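Local coordinates for putative outer membrane protein (LpxR) (Salmonella typhimurium, PDB 3FID) that deacylates lipid A, a lipopolysaccharide-modifying activity of the bacterial outer membrane, at residues Tyr165-Tyr178 and Phe193-Arg205. Residues are numbered along the deposited sequence; the frame is centred on the assembly and turned at random.
Sequences YPEVSAVGGNLFQY and FNSDNGFGLLSRR. With CXE (pentaethylene glycol monodecyl ether), chain M.
Tyr165 lies against Asn194, Ser195 and Asn197, where a loop folded against the inside of the outer-membrane beta-barrel meets the barrel wall. The barrel hairpin 160-173/176-188 supplies the wall. Segment 193-205 starts at the end of the short helix 191-194 and continues as a loop with a 3-10 turn at 201-202. CA of Ser195 makes a CH-pi contact over one face of the Tyr165 ring, 3.8 Å from its centroid. The ring OH reaches CB of Asn194 at 3.2 Å. Asn197 ND2, which donates to Asn194 O, approaches the ring obliquely, while Asn197 OD1 is held by Lys218.

Pro166 and Val168 face outward. There the detergent pentaethylene glycol monodecyl ether lies on the barrel, its C10 3.8 Å from Val168 CG2.

Glu167 turns inward. Its CG sits between the backbone N and the carbonyl carbon (chi1 63°) and the chain bends at chi2. OE2 thereby comes 3.5 Å from Phe199 CD2, with carboxylate and ring planes 30° apart. OE1 accepts a hydrogen bond from Ser169 OG on its syn side. Ser169 OG also accepts a hydrogen bond from a water, which in turn accepts one from Phe199 N.

Val171 touches two leucines of the 3-10 segment: CG1 meets Leu201 CD1 and CG2 meets Leu202 CD2. After the turn, Phe176 CG lies 3.6 Å from the same methyl, Leu201 CD1. The Leu201 side chain lies about 6 Å from the zinc ion held by His54, His84 and Asp104. Tyr178 reaches inward and its OH joins wall to loop twice. A water bridges it to Phe199 O, and Leu201 N donates directly to Tyr178 OH at 3.2 Å, with an N-H...O angle of 147°.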
# COMPACT_ATOMS: atom_id res chain seq x y z
N TYR A 165 7.35 -13.75 -10.72
CA TYR A 165 6.83 -12.57 -11.43
C TYR A 165 7.77 -11.39 -11.28
O TYR A 165 7.54 -10.54 -10.42
CB TYR A 165 5.40 -12.23 -10.93
CG TYR A 165 4.48 -13.43 -10.94
CD1 TYR A 165 4.25 -14.19 -9.80
CD2 TYR A 165 3.86 -13.83 -12.13
CE1 TYR A 165 3.42 -15.31 -9.84
CE2 TYR A 165 3.04 -14.93 -12.17
CZ TYR A 165 2.83 -15.66 -11.02
OH TYR A 165 2.02 -16.76 -11.10
N PRO A 166 8.84 -11.33 -12.11
CA PRO A 166 9.69 -10.16 -12.08
C PRO A 166 8.96 -9.00 -12.75
O PRO A 166 8.17 -9.21 -13.72
CB PRO A 166 10.94 -10.60 -12.86
CG PRO A 166 10.45 -11.60 -13.82
CD PRO A 166 9.30 -12.32 -13.11
N GLU A 167 9.16 -7.80 -12.20
CA GLU A 167 8.35 -6.64 -12.55
C GLU A 167 9.15 -5.34 -12.45
O GLU A 167 10.14 -5.25 -11.69
CB GLU A 167 7.05 -6.59 -11.70
CG GLU A 167 7.27 -6.43 -10.15
CD GLU A 167 7.43 -4.98 -9.73
OE1 GLU A 167 6.99 -4.06 -10.43
OE2 GLU A 167 8.04 -4.78 -8.59
N VAL A 168 8.74 -4.36 -13.25
CA VAL A 168 9.19 -2.97 -13.16
C VAL A 168 7.97 -2.07 -12.97
O VAL A 168 6.93 -2.27 -13.62
CB VAL A 168 9.97 -2.53 -14.44
CG1 VAL A 168 10.44 -1.06 -14.32
CG2 VAL A 168 11.17 -3.44 -14.66
N SER A 169 8.08 -1.10 -12.05
CA SER A 169 7.01 -0.16 -11.80
C SER A 169 7.50 1.25 -11.88
O SER A 169 8.67 1.52 -11.64
CB SER A 169 6.42 -0.39 -10.41
OG SER A 169 5.64 -1.57 -10.40
N ALA A 170 6.59 2.17 -12.15
CA ALA A 170 6.95 3.57 -12.25
C ALA A 170 5.79 4.44 -11.78
O ALA A 170 4.61 4.19 -12.12
CB ALA A 170 7.36 3.91 -13.69
N VAL A 171 6.12 5.45 -10.98
CA VAL A 171 5.15 6.46 -10.53
C VAL A 171 5.76 7.83 -10.80
O VAL A 171 6.94 8.04 -10.56
CB VAL A 171 4.79 6.30 -9.01
CG1 VAL A 171 3.82 7.37 -8.55
CG2 VAL A 171 4.18 4.92 -8.77
N GLY A 172 4.94 8.76 -11.30
CA GLY A 172 5.39 10.14 -11.47
C GLY A 172 4.31 11.13 -11.09
O GLY A 172 3.16 10.75 -10.85
N GLY A 173 4.68 12.41 -11.08
CA GLY A 173 3.79 13.48 -10.66
C GLY A 173 4.44 14.34 -9.59
O GLY A 173 5.65 14.25 -9.34
N ASN A 174 3.61 15.16 -8.93
CA ASN A 174 4.11 16.18 -7.99
C ASN A 174 3.95 15.78 -6.53
O ASN A 174 4.26 16.56 -5.62
CB ASN A 174 3.47 17.55 -8.28
CG ASN A 174 1.93 17.56 -8.09
OD1 ASN A 174 1.24 16.56 -8.37
ND2 ASN A 174 1.39 18.72 -7.66
N LEU A 175 3.50 14.55 -6.30
CA LEU A 175 3.37 14.03 -4.94
C LEU A 175 4.38 12.91 -4.69
O LEU A 175 5.14 12.99 -3.72
CB LEU A 175 1.94 13.53 -4.69
CG LEU A 175 0.77 14.47 -5.00
CD1 LEU A 175 -0.50 13.80 -4.66
CD2 LEU A 175 0.90 15.74 -4.19
N PHE A 176 4.38 11.88 -5.55
CA PHE A 176 5.35 10.77 -5.49
C PHE A 176 5.93 10.47 -6.87
O PHE A 176 5.22 10.49 -7.89
CB PHE A 176 4.71 9.47 -4.99
CG PHE A 176 3.97 9.60 -3.68
CD1 PHE A 176 4.64 9.45 -2.45
CD2 PHE A 176 2.61 9.87 -3.68
CE1 PHE A 176 3.93 9.56 -1.25
CE2 PHE A 176 1.90 9.97 -2.51
CZ PHE A 176 2.55 9.81 -1.28
N GLN A 177 7.21 10.14 -6.88
CA GLN A 177 7.90 9.82 -8.10
C GLN A 177 8.99 8.82 -7.77
O GLN A 177 9.82 9.07 -6.91
CB GLN A 177 8.44 11.08 -8.77
CG GLN A 177 9.04 10.83 -10.14
CD GLN A 177 8.84 12.03 -11.05
OE1 GLN A 177 7.72 12.33 -11.47
NE2 GLN A 177 9.92 12.75 -11.30
N TYR A 178 8.91 7.66 -8.42
CA TYR A 178 9.90 6.60 -8.24
C TYR A 178 9.91 5.60 -9.39
O TYR A 178 8.97 5.56 -10.20
CB TYR A 178 9.75 5.90 -6.89
CG TYR A 178 8.50 5.05 -6.71
CD1 TYR A 178 7.44 5.50 -5.92
CD2 TYR A 178 8.38 3.79 -7.32
CE1 TYR A 178 6.28 4.68 -5.71
CE2 TYR A 178 7.26 3.01 -7.14
CZ TYR A 178 6.21 3.46 -6.33
OH TYR A 178 5.09 2.65 -6.16
N PHE A 193 -4.98 -14.85 -11.21
CA PHE A 193 -4.89 -14.26 -9.87
C PHE A 193 -3.44 -14.31 -9.36
O PHE A 193 -2.94 -13.34 -8.79
CB PHE A 193 -5.86 -14.96 -8.91
CG PHE A 193 -5.91 -14.36 -7.48
CD1 PHE A 193 -5.78 -12.97 -7.26
CD2 PHE A 193 -6.15 -15.19 -6.38
CE1 PHE A 193 -5.84 -12.44 -5.95
CE2 PHE A 193 -6.23 -14.66 -5.09
CZ PHE A 193 -6.06 -13.29 -4.87
N ASN A 194 -2.76 -15.43 -9.61
CA ASN A 194 -1.37 -15.53 -9.15
C ASN A 194 -0.45 -14.43 -9.65
O ASN A 194 0.46 -14.02 -8.91
CB ASN A 194 -0.78 -16.90 -9.51
CG ASN A 194 -1.13 -17.97 -8.51
OD1 ASN A 194 -1.83 -17.72 -7.51
ND2 ASN A 194 -0.67 -19.20 -8.78
N SER A 195 -0.64 -13.97 -10.89
CA SER A 195 0.23 -12.91 -11.47
C SER A 195 -0.24 -11.50 -11.11
O SER A 195 0.43 -10.53 -11.46
CB SER A 195 0.37 -13.03 -13.00
OG SER A 195 -0.82 -12.62 -13.65
N ASP A 196 -1.36 -11.38 -10.39
CA ASP A 196 -1.97 -10.08 -10.14
C ASP A 196 -1.32 -9.53 -8.86
O ASP A 196 -1.87 -9.67 -7.77
CB ASP A 196 -3.50 -10.24 -9.96
CG ASP A 196 -4.24 -8.92 -9.98
OD1 ASP A 196 -3.71 -7.93 -10.55
OD2 ASP A 196 -5.36 -8.87 -9.43
N ASN A 197 -0.12 -8.95 -8.99
CA ASN A 197 0.64 -8.53 -7.80
C ASN A 197 0.96 -7.02 -7.85
O ASN A 197 0.59 -6.33 -8.80
CB ASN A 197 1.95 -9.35 -7.68
CG ASN A 197 1.70 -10.84 -7.64
OD1 ASN A 197 1.09 -11.37 -6.71
ND2 ASN A 197 2.19 -11.53 -8.66
N GLY A 198 1.68 -6.53 -6.85
CA GLY A 198 2.07 -5.13 -6.82
C GLY A 198 2.56 -4.69 -5.45
O GLY A 198 2.22 -5.32 -4.41
N PHE A 199 3.32 -3.59 -5.45
CA PHE A 199 3.94 -3.01 -4.27
C PHE A 199 3.63 -1.51 -4.21
O PHE A 199 3.34 -0.87 -5.24
CB PHE A 199 5.45 -3.14 -4.35
CG PHE A 199 5.94 -4.57 -4.46
CD1 PHE A 199 6.27 -5.30 -3.31
CD2 PHE A 199 6.05 -5.19 -5.72
CE1 PHE A 199 6.72 -6.62 -3.41
CE2 PHE A 199 6.53 -6.50 -5.83
CZ PHE A 199 6.86 -7.22 -4.68
N GLY A 200 3.73 -0.95 -3.01
CA GLY A 200 3.69 0.51 -2.85
C GLY A 200 2.41 1.06 -3.44
O GLY A 200 1.31 0.57 -3.13
N LEU A 201 2.54 2.08 -4.30
CA LEU A 201 1.35 2.70 -4.89
C LEU A 201 0.73 1.84 -6.00
O LEU A 201 -0.31 2.19 -6.57
CB LEU A 201 1.71 4.11 -5.40
CG LEU A 201 2.07 5.12 -4.28
CD1 LEU A 201 2.69 6.41 -4.87
CD2 LEU A 201 0.91 5.47 -3.38
N LEU A 202 1.37 0.72 -6.31
CA LEU A 202 0.82 -0.24 -7.28
C LEU A 202 0.21 -1.45 -6.55
O LEU A 202 -0.24 -2.40 -7.19
CB LEU A 202 1.90 -0.68 -8.30
CG LEU A 202 2.29 0.15 -9.54
CD1 LEU A 202 1.15 0.26 -10.58
CD2 LEU A 202 2.83 1.55 -9.15
N SER A 203 0.14 -1.41 -5.22
CA SER A 203 -0.44 -2.53 -4.49
C SER A 203 -1.95 -2.63 -4.79
O SER A 203 -2.63 -1.62 -5.04
CB SER A 203 -0.09 -2.43 -2.99
OG SER A 203 -0.95 -1.55 -2.30
N ARG A 204 -2.46 -3.85 -4.85
CA ARG A 204 -3.81 -4.01 -5.36
C ARG A 204 -4.86 -3.77 -4.27
O ARG A 204 -6.03 -3.51 -4.58
CB ARG A 204 -3.96 -5.33 -6.11
CG ARG A 204 -3.21 -5.34 -7.49
CD ARG A 204 -4.15 -4.82 -8.59
NE ARG A 204 -5.10 -5.88 -8.91
CZ ARG A 204 -6.28 -5.71 -9.48
NH1 ARG A 204 -6.72 -4.49 -9.80
NH2 ARG A 204 -7.03 -6.76 -9.69
N ARG A 205 -4.42 -3.82 -3.01
CA ARG A 205 -5.25 -3.42 -1.85
C ARG A 205 -6.65 -4.06 -1.88
O ARG A 205 -7.67 -3.39 -1.70
CB ARG A 205 -5.35 -1.88 -1.75
CG ARG A 205 -3.96 -1.21 -1.66
CD ARG A 205 -4.05 0.30 -1.48
NE ARG A 205 -4.54 0.71 -0.16
CZ ARG A 205 -4.46 1.96 0.30
NH1 ARG A 205 -3.90 2.90 -0.45
NH2 ARG A 205 -4.90 2.28 1.53
C1 CXE M . 5.85 -6.52 -26.76
C2 CXE M . 6.87 -5.78 -25.92
C3 CXE M . 7.47 -6.67 -24.83
C4 CXE M . 7.69 -5.92 -23.52
C5 CXE M . 8.74 -6.61 -22.64
C6 CXE M . 8.61 -6.12 -21.19
C7 CXE M . 9.36 -6.99 -20.18
C8 CXE M . 9.53 -6.22 -18.86
C9 CXE M . 9.82 -7.11 -17.65
C10 CXE M . 10.93 -6.52 -16.79
O11 CXE M . 11.10 -7.29 -15.60
C12 CXE M . 12.47 -7.39 -15.18
C13 CXE M . 12.69 -6.80 -13.77
O14 CXE M . 13.60 -7.60 -13.01
C15 CXE M . 13.71 -7.18 -11.64
C16 CXE M . 13.98 -8.36 -10.70
O17 CXE M . 14.85 -7.94 -9.64
C18 CXE M . 14.49 -8.40 -8.33
C19 CXE M . 15.44 -7.81 -7.28
O20 CXE M . 14.73 -7.02 -6.31
C21 CXE M . 15.57 -6.30 -5.40
C22 CXE M . 15.29 -6.84 -4.00
O23 CXE M . 15.99 -6.11 -2.99
C24 CXE M . 16.27 -6.93 -1.86
C25 CXE M . 17.75 -6.85 -1.56
O26 CXE M . 18.08 -7.80 -0.56
O HOH W 1 4.64 -2.70 -7.99
O HOH W 2 5.57 0.13 -6.91